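Local coordinates for DUF4973 domain-containing protein (Bacteroides thetaiotaomicron, PDB 4QNI), which is of unknown function but is a two-domain, predicted lipoprotein that may serve in auxiliary nutrient binding, at residues R285-F296 and R307-R318. Residues are numbered along the deposited sequence; the frame is centred on the assembly and turned at random.
With EDO (1,2-ethanediol), chain F; EDO (1,2-ethanediol), chain E; EDO (1,2-ethanediol), chain J.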
loop_
_atom_site.group_PDB
_atom_site.type_symbol
_atom_site.label_atom_id
_atom_site.label_comp_id
_atom_site.label_asym_id
_atom_site.label_seq_id
_atom_site.Cartn_x
_atom_site.Cartn_y
_atom_site.Cartn_z
ATOM N N ARG A 285 19.288 20.971 16.893
ATOM C CA ARG A 285 19.229 22.332 17.438
ATOM C C ARG A 285 17.859 22.516 18.015
ATOM O O ARG A 285 16.862 22.096 17.416
ATOM C CB ARG A 285 19.564 23.413 16.398
ATOM C CG ARG A 285 21.022 23.370 15.958
ATOM C CD ARG A 285 21.746 24.689 16.184
ATOM N NE ARG A 285 21.728 25.528 14.986
ATOM C CZ ARG A 285 22.664 25.522 14.041
ATOM N NH1 ARG A 285 23.718 24.726 14.145
ATOM N NH2 ARG A 285 22.558 26.326 12.989
ATOM N N TYR A 286 17.800 23.109 19.183
ATOM C CA TYR A 286 16.542 23.302 19.883
ATOM C C TYR A 286 16.259 24.741 20.181
ATOM O O TYR A 286 17.164 25.479 20.560
ATOM C CB TYR A 286 16.551 22.521 21.207
ATOM C CG TYR A 286 16.779 21.038 21.021
ATOM C CD1 TYR A 286 15.764 20.210 20.542
ATOM C CD2 TYR A 286 18.009 20.459 21.314
ATOM C CE1 TYR A 286 15.957 18.838 20.399
ATOM C CE2 TYR A 286 18.220 19.088 21.150
ATOM C CZ TYR A 286 17.187 18.282 20.698
ATOM O OH TYR A 286 17.361 16.932 20.533
ATOM N N VAL A 287 14.997 25.139 20.031
ATOM C CA VAL A 287 14.545 26.452 20.460
ATOM C C VAL A 287 13.574 26.150 21.584
ATOM O O VAL A 287 12.556 25.509 21.328
ATOM C CB VAL A 287 13.948 27.352 19.351
ATOM C CG1 VAL A 287 13.465 28.687 19.937
ATOM C CG2 VAL A 287 14.962 27.590 18.231
ATOM N N ILE A 288 13.900 26.522 22.828
ATOM C CA ILE A 288 12.988 26.251 23.937
ATOM C C ILE A 288 12.344 27.557 24.398
ATOM O O ILE A 288 13.060 28.477 24.768
ATOM C CB ILE A 288 13.746 25.534 25.082
ATOM C CG1 ILE A 288 14.241 24.145 24.588
ATOM C CG2 ILE A 288 12.891 25.420 26.364
ATOM C CD1 ILE A 288 15.183 23.461 25.507
ATOM N N ILE A 289 11.010 27.645 24.398
ATOM C CA ILE A 289 10.337 28.868 24.891
ATOM C C ILE A 289 9.660 28.507 26.183
ATOM O O ILE A 289 8.798 27.643 26.194
ATOM C CB ILE A 289 9.349 29.537 23.875
ATOM C CG1 ILE A 289 9.997 29.762 22.486
ATOM C CG2 ILE A 289 8.749 30.854 24.443
ATOM C CD1 ILE A 289 8.946 30.046 21.377
ATOM N N ASN A 290 10.050 29.148 27.272
ATOM C CA ASN A 290 9.498 28.872 28.590
ATOM C C ASN A 290 8.527 29.926 29.041
ATOM O O ASN A 290 8.600 31.071 28.603
ATOM C CB ASN A 290 10.620 28.755 29.623
ATOM C CG ASN A 290 11.510 27.561 29.439
ATOM O OD1 ASN A 290 12.721 27.684 29.250
ATOM N ND2 ASN A 290 10.933 26.381 29.491
ATOM N N ASN A 291 7.640 29.533 29.963
ATOM C CA ASN A 291 6.652 30.369 30.638
ATOM C C ASN A 291 5.684 31.082 29.693
ATOM O O ASN A 291 5.362 32.259 29.882
ATOM C CB ASN A 291 7.338 31.375 31.587
ATOM C CG ASN A 291 8.044 30.661 32.694
ATOM O OD1 ASN A 291 7.464 29.813 33.365
ATOM N ND2 ASN A 291 9.324 30.928 32.856
ATOM N N VAL A 292 5.182 30.338 28.717
ATOM C CA VAL A 292 4.139 30.821 27.832
ATOM C C VAL A 292 2.892 30.757 28.707
ATOM O O VAL A 292 2.590 29.709 29.256
ATOM C CB VAL A 292 4.031 29.988 26.535
ATOM C CG1 VAL A 292 2.870 30.460 25.683
ATOM C CG2 VAL A 292 5.334 30.017 25.748
ATOM N N ASP A 293 2.251 31.881 28.943
ATOM C CA ASP A 293 1.093 31.924 29.812
ATOM C C ASP A 293 0.136 33.022 29.338
ATOM O O ASP A 293 0.394 34.211 29.548
ATOM C CB ASP A 293 1.548 32.159 31.290
ATOM C CG ASP A 293 0.483 31.876 32.329
ATOM O OD1 ASP A 293 -0.716 31.869 31.970
ATOM O OD2 ASP A 293 0.830 31.758 33.506
ATOM N N TYR A 294 -0.949 32.624 28.684
ATOM C CA TYR A 294 -1.943 33.583 28.217
ATOM C C TYR A 294 -3.356 32.971 28.182
ATOM O O TYR A 294 -3.557 31.741 28.245
ATOM C CB TYR A 294 -1.567 34.206 26.848
ATOM C CG TYR A 294 -1.595 33.250 25.679
ATOM C CD1 TYR A 294 -2.775 33.015 24.972
ATOM C CD2 TYR A 294 -0.430 32.658 25.211
ATOM C CE1 TYR A 294 -2.805 32.149 23.876
ATOM C CE2 TYR A 294 -0.449 31.773 24.132
ATOM C CZ TYR A 294 -1.636 31.542 23.451
ATOM O OH TYR A 294 -1.660 30.700 22.372
ATOM N N TYR A 295 -4.323 33.879 28.077
ATOM C CA TYR A 295 -5.748 33.616 27.996
ATOM C C TYR A 295 -6.356 34.233 26.735
ATOM O O TYR A 295 -5.968 35.340 26.359
ATOM C CB TYR A 295 -6.446 34.230 29.200
ATOM C CG TYR A 295 -6.082 33.643 30.535
ATOM C CD1 TYR A 295 -5.005 34.142 31.266
ATOM C CD2 TYR A 295 -6.894 32.690 31.139
ATOM C CE1 TYR A 295 -4.700 33.646 32.535
ATOM C CE2 TYR A 295 -6.620 32.214 32.418
ATOM C CZ TYR A 295 -5.510 32.682 33.107
ATOM O OH TYR A 295 -5.231 32.212 34.363
ATOM N N PHE A 296 -7.366 33.580 26.142
ATOM C CA PHE A 296 -8.096 34.143 25.001
ATOM C C PHE A 296 -9.470 33.502 24.901
ATOM O O PHE A 296 -9.674 32.401 25.418
ATOM C CB PHE A 296 -7.314 33.982 23.670
ATOM C CG PHE A 296 -7.404 32.614 23.044
ATOM C CD1 PHE A 296 -6.603 31.572 23.495
ATOM C CD2 PHE A 296 -8.296 32.364 22.001
ATOM C CE1 PHE A 296 -6.690 30.306 22.918
ATOM C CE2 PHE A 296 -8.387 31.095 21.428
ATOM C CZ PHE A 296 -7.571 30.078 21.881
ATOM N N ARG A 307 -13.416 30.459 26.888
ATOM C CA ARG A 307 -12.188 31.101 27.339
ATOM C C ARG A 307 -11.122 30.058 27.676
ATOM O O ARG A 307 -11.285 29.259 28.605
ATOM C CB ARG A 307 -12.455 32.022 28.526
ATOM C CG ARG A 307 -11.223 32.816 28.918
ATOM C CD ARG A 307 -11.619 34.105 29.594
ATOM N NE ARG A 307 -10.480 34.993 29.821
ATOM C CZ ARG A 307 -9.961 35.807 28.910
ATOM N NH1 ARG A 307 -10.454 35.835 27.675
ATOM N NH2 ARG A 307 -8.948 36.601 29.223
ATOM N N TYR A 308 -10.029 30.068 26.905
ATOM C CA TYR A 308 -8.927 29.132 27.107
ATOM C C TYR A 308 -7.773 29.741 27.840
ATOM O O TYR A 308 -7.478 30.921 27.651
ATOM C CB TYR A 308 -8.407 28.611 25.766
ATOM C CG TYR A 308 -9.334 27.626 25.102
ATOM C CD1 TYR A 308 -9.351 26.291 25.488
ATOM C CD2 TYR A 308 -10.180 28.023 24.072
ATOM C CE1 TYR A 308 -10.183 25.370 24.867
ATOM C CE2 TYR A 308 -11.023 27.110 23.444
ATOM C CZ TYR A 308 -11.022 25.782 23.845
ATOM O OH TYR A 308 -11.839 24.853 23.246
ATOM N N HIS A 309 -7.113 28.920 28.674
ATOM C CA HIS A 309 -5.867 29.220 29.339
ATOM C C HIS A 309 -4.794 28.342 28.690
ATOM O O HIS A 309 -4.828 27.118 28.810
ATOM C CB HIS A 309 -5.937 29.034 30.863
ATOM C CG HIS A 309 -4.711 29.518 31.592
ATOM N ND1 HIS A 309 -4.558 29.315 32.953
ATOM C CD2 HIS A 309 -3.625 30.191 31.132
ATOM C CE1 HIS A 309 -3.392 29.861 33.272
ATOM N NE2 HIS A 309 -2.792 30.392 32.206
ATOM N N VAL A 310 -3.886 28.975 27.952
ATOM C CA VAL A 310 -2.774 28.335 27.234
ATOM C C VAL A 310 -1.525 28.582 28.062
ATOM O O VAL A 310 -1.226 29.741 28.366
ATOM C CB VAL A 310 -2.670 28.919 25.802
ATOM C CG1 VAL A 310 -1.543 28.266 25.002
ATOM C CG2 VAL A 310 -4.017 28.811 25.078
ATOM N N LYS A 311 -0.809 27.507 28.461
ATOM C CA LYS A 311 0.336 27.648 29.352
ATOM C C LYS A 311 1.362 26.523 29.188
ATOM O O LYS A 311 0.986 25.376 28.950
ATOM C CB LYS A 311 -0.179 27.668 30.804
ATOM C CG LYS A 311 0.831 27.999 31.874
ATOM C CD LYS A 311 0.163 27.934 33.208
ATOM C CE LYS A 311 1.122 28.081 34.357
ATOM N NZ LYS A 311 0.401 28.069 35.664
ATOM N N GLY A 312 2.646 26.864 29.359
ATOM C CA GLY A 312 3.721 25.899 29.275
ATOM C C GLY A 312 4.939 26.281 28.463
ATOM O O GLY A 312 5.316 27.460 28.339
ATOM N N THR A 313 5.580 25.229 27.939
ATOM C CA THR A 313 6.814 25.269 27.176
ATOM C C THR A 313 6.572 24.823 25.759
ATOM O O THR A 313 5.880 23.826 25.533
ATOM C CB THR A 313 7.854 24.330 27.848
ATOM O OG1 THR A 313 7.983 24.693 29.203
ATOM C CG2 THR A 313 9.255 24.374 27.189
ATOM N N LEU A 314 7.197 25.530 24.823
ATOM C CA LEU A 314 7.261 25.226 23.398
ATOM C C LEU A 314 8.669 24.757 23.093
ATOM O O LEU A 314 9.619 25.371 23.573
ATOM C CB LEU A 314 6.945 26.467 22.563
ATOM C CG LEU A 314 5.507 26.903 22.464
ATOM C CD1 LEU A 314 5.435 28.327 21.918
ATOM C CD2 LEU A 314 4.717 25.948 21.569
ATOM N N THR A 315 8.821 23.683 22.328
ATOM C CA THR A 315 10.134 23.166 21.947
ATOM C C THR A 315 10.131 22.859 20.470
ATOM O O THR A 315 9.316 22.062 19.991
ATOM C CB THR A 315 10.558 21.916 22.765
ATOM O OG1 THR A 315 10.415 22.173 24.162
ATOM C CG2 THR A 315 12.010 21.462 22.460
ATOM N N LEU A 316 11.052 23.495 19.759
ATOM C CA LEU A 316 11.306 23.284 18.359
ATOM C C LEU A 316 12.633 22.576 18.205
ATOM O O LEU A 316 13.622 23.042 18.746
ATOM C CB LEU A 316 11.346 24.625 17.620
ATOM C CG LEU A 316 11.710 24.559 16.117
ATOM C CD1 LEU A 316 10.592 23.929 15.316
ATOM C CD2 LEU A 316 12.126 25.962 15.584
ATOM N N SER A 317 12.663 21.483 17.452
ATOM C CA SER A 317 13.900 20.766 17.116
ATOM C C SER A 317 14.164 20.899 15.600
ATOM O O SER A 317 13.247 20.871 14.792
ATOM C CB SER A 317 13.835 19.301 17.536
ATOM O OG SER A 317 12.739 18.639 16.935
ATOM N N ARG A 318 15.402 21.085 15.243
ATOM C CA ARG A 318 15.819 21.243 13.866
ATOM C C ARG A 318 17.069 20.416 13.679
ATOM O O ARG A 318 18.023 20.564 14.444
ATOM C CB ARG A 318 16.052 22.732 13.557
ATOM C CG ARG A 318 16.243 23.013 12.103
ATOM C CD ARG A 318 16.453 24.480 11.815
ATOM N NE ARG A 318 15.213 25.257 11.843
ATOM C CZ ARG A 318 15.165 26.560 11.577
ATOM N NH1 ARG A 318 16.271 27.218 11.236
ATOM N NH2 ARG A 318 14.015 27.220 11.661
HETATM C C1 EDO F . 18.288 27.704 15.056
HETATM O O1 EDO F . 17.266 26.874 15.587
HETATM C C2 EDO F . 18.919 27.027 13.808
HETATM O O2 EDO F . 19.962 27.840 13.270
HETATM C C1 EDO E . 1.236 28.604 21.166
HETATM O O1 EDO E . 0.601 29.794 21.588
HETATM C C2 EDO E . 0.815 27.444 22.051
HETATM O O2 EDO E . -0.537 27.111 21.803
HETATM C C1 EDO J . 9.678 22.166 10.858
HETATM O O1 EDO J . 9.412 21.062 9.986
HETATM C C2 EDO J . 10.366 21.733 12.203
HETATM O O2 EDO J . 11.825 21.662 12.153
HETATM O O HOH W 1 7.779 26.836 30.945
HETATM O O HOH W 2 -1.033 30.964 35.392
#
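Tyr295 and His309 stack face to face, ring centroids 3.9 Å apart and planes 16° from parallel. With CG anti to the backbone N (chi1 -172°), the His309 imidazole lies across the tyrosine and sends NE2 to Asp293. His309 NE2 donates to Asp293 OD1 at 2.6 Å, on the syn side but 32° out of the carboxylate plane. His309 ND1 is hydrogen-bonded to Glu196, so both imidazole nitrogens are engaged.

The other face, with Val287, Ile289, Val292, Tyr294, Phe296, Val310, Leu314 and Leu316, is tightly packed. Val310 CB sits over one face of the Tyr294 ring, 3.8 Å from its centroid. Val310 CG2 meets the edge of the Phe296 ring at CE1, 3.7 Å away. Ile289 CD1 touches Leu314 CD1, and Tyr175 packs on both residues.

The face of the Tyr295-His309 stack loosens toward Ile288, Thr315 and Lys311. Lys311 NZ stays 4.3 Å from Asp293 OD2, and a water bridges them.

The strands form an antiparallel hairpin in the large C-terminal sheet. A beta bulge at Asn290-Asn291 shifts the register where the partner strand turns at Gly312. Asp293 and Glu196, hydrogen-bonded at the two imidazole nitrogens, would probably favour a protonated His309.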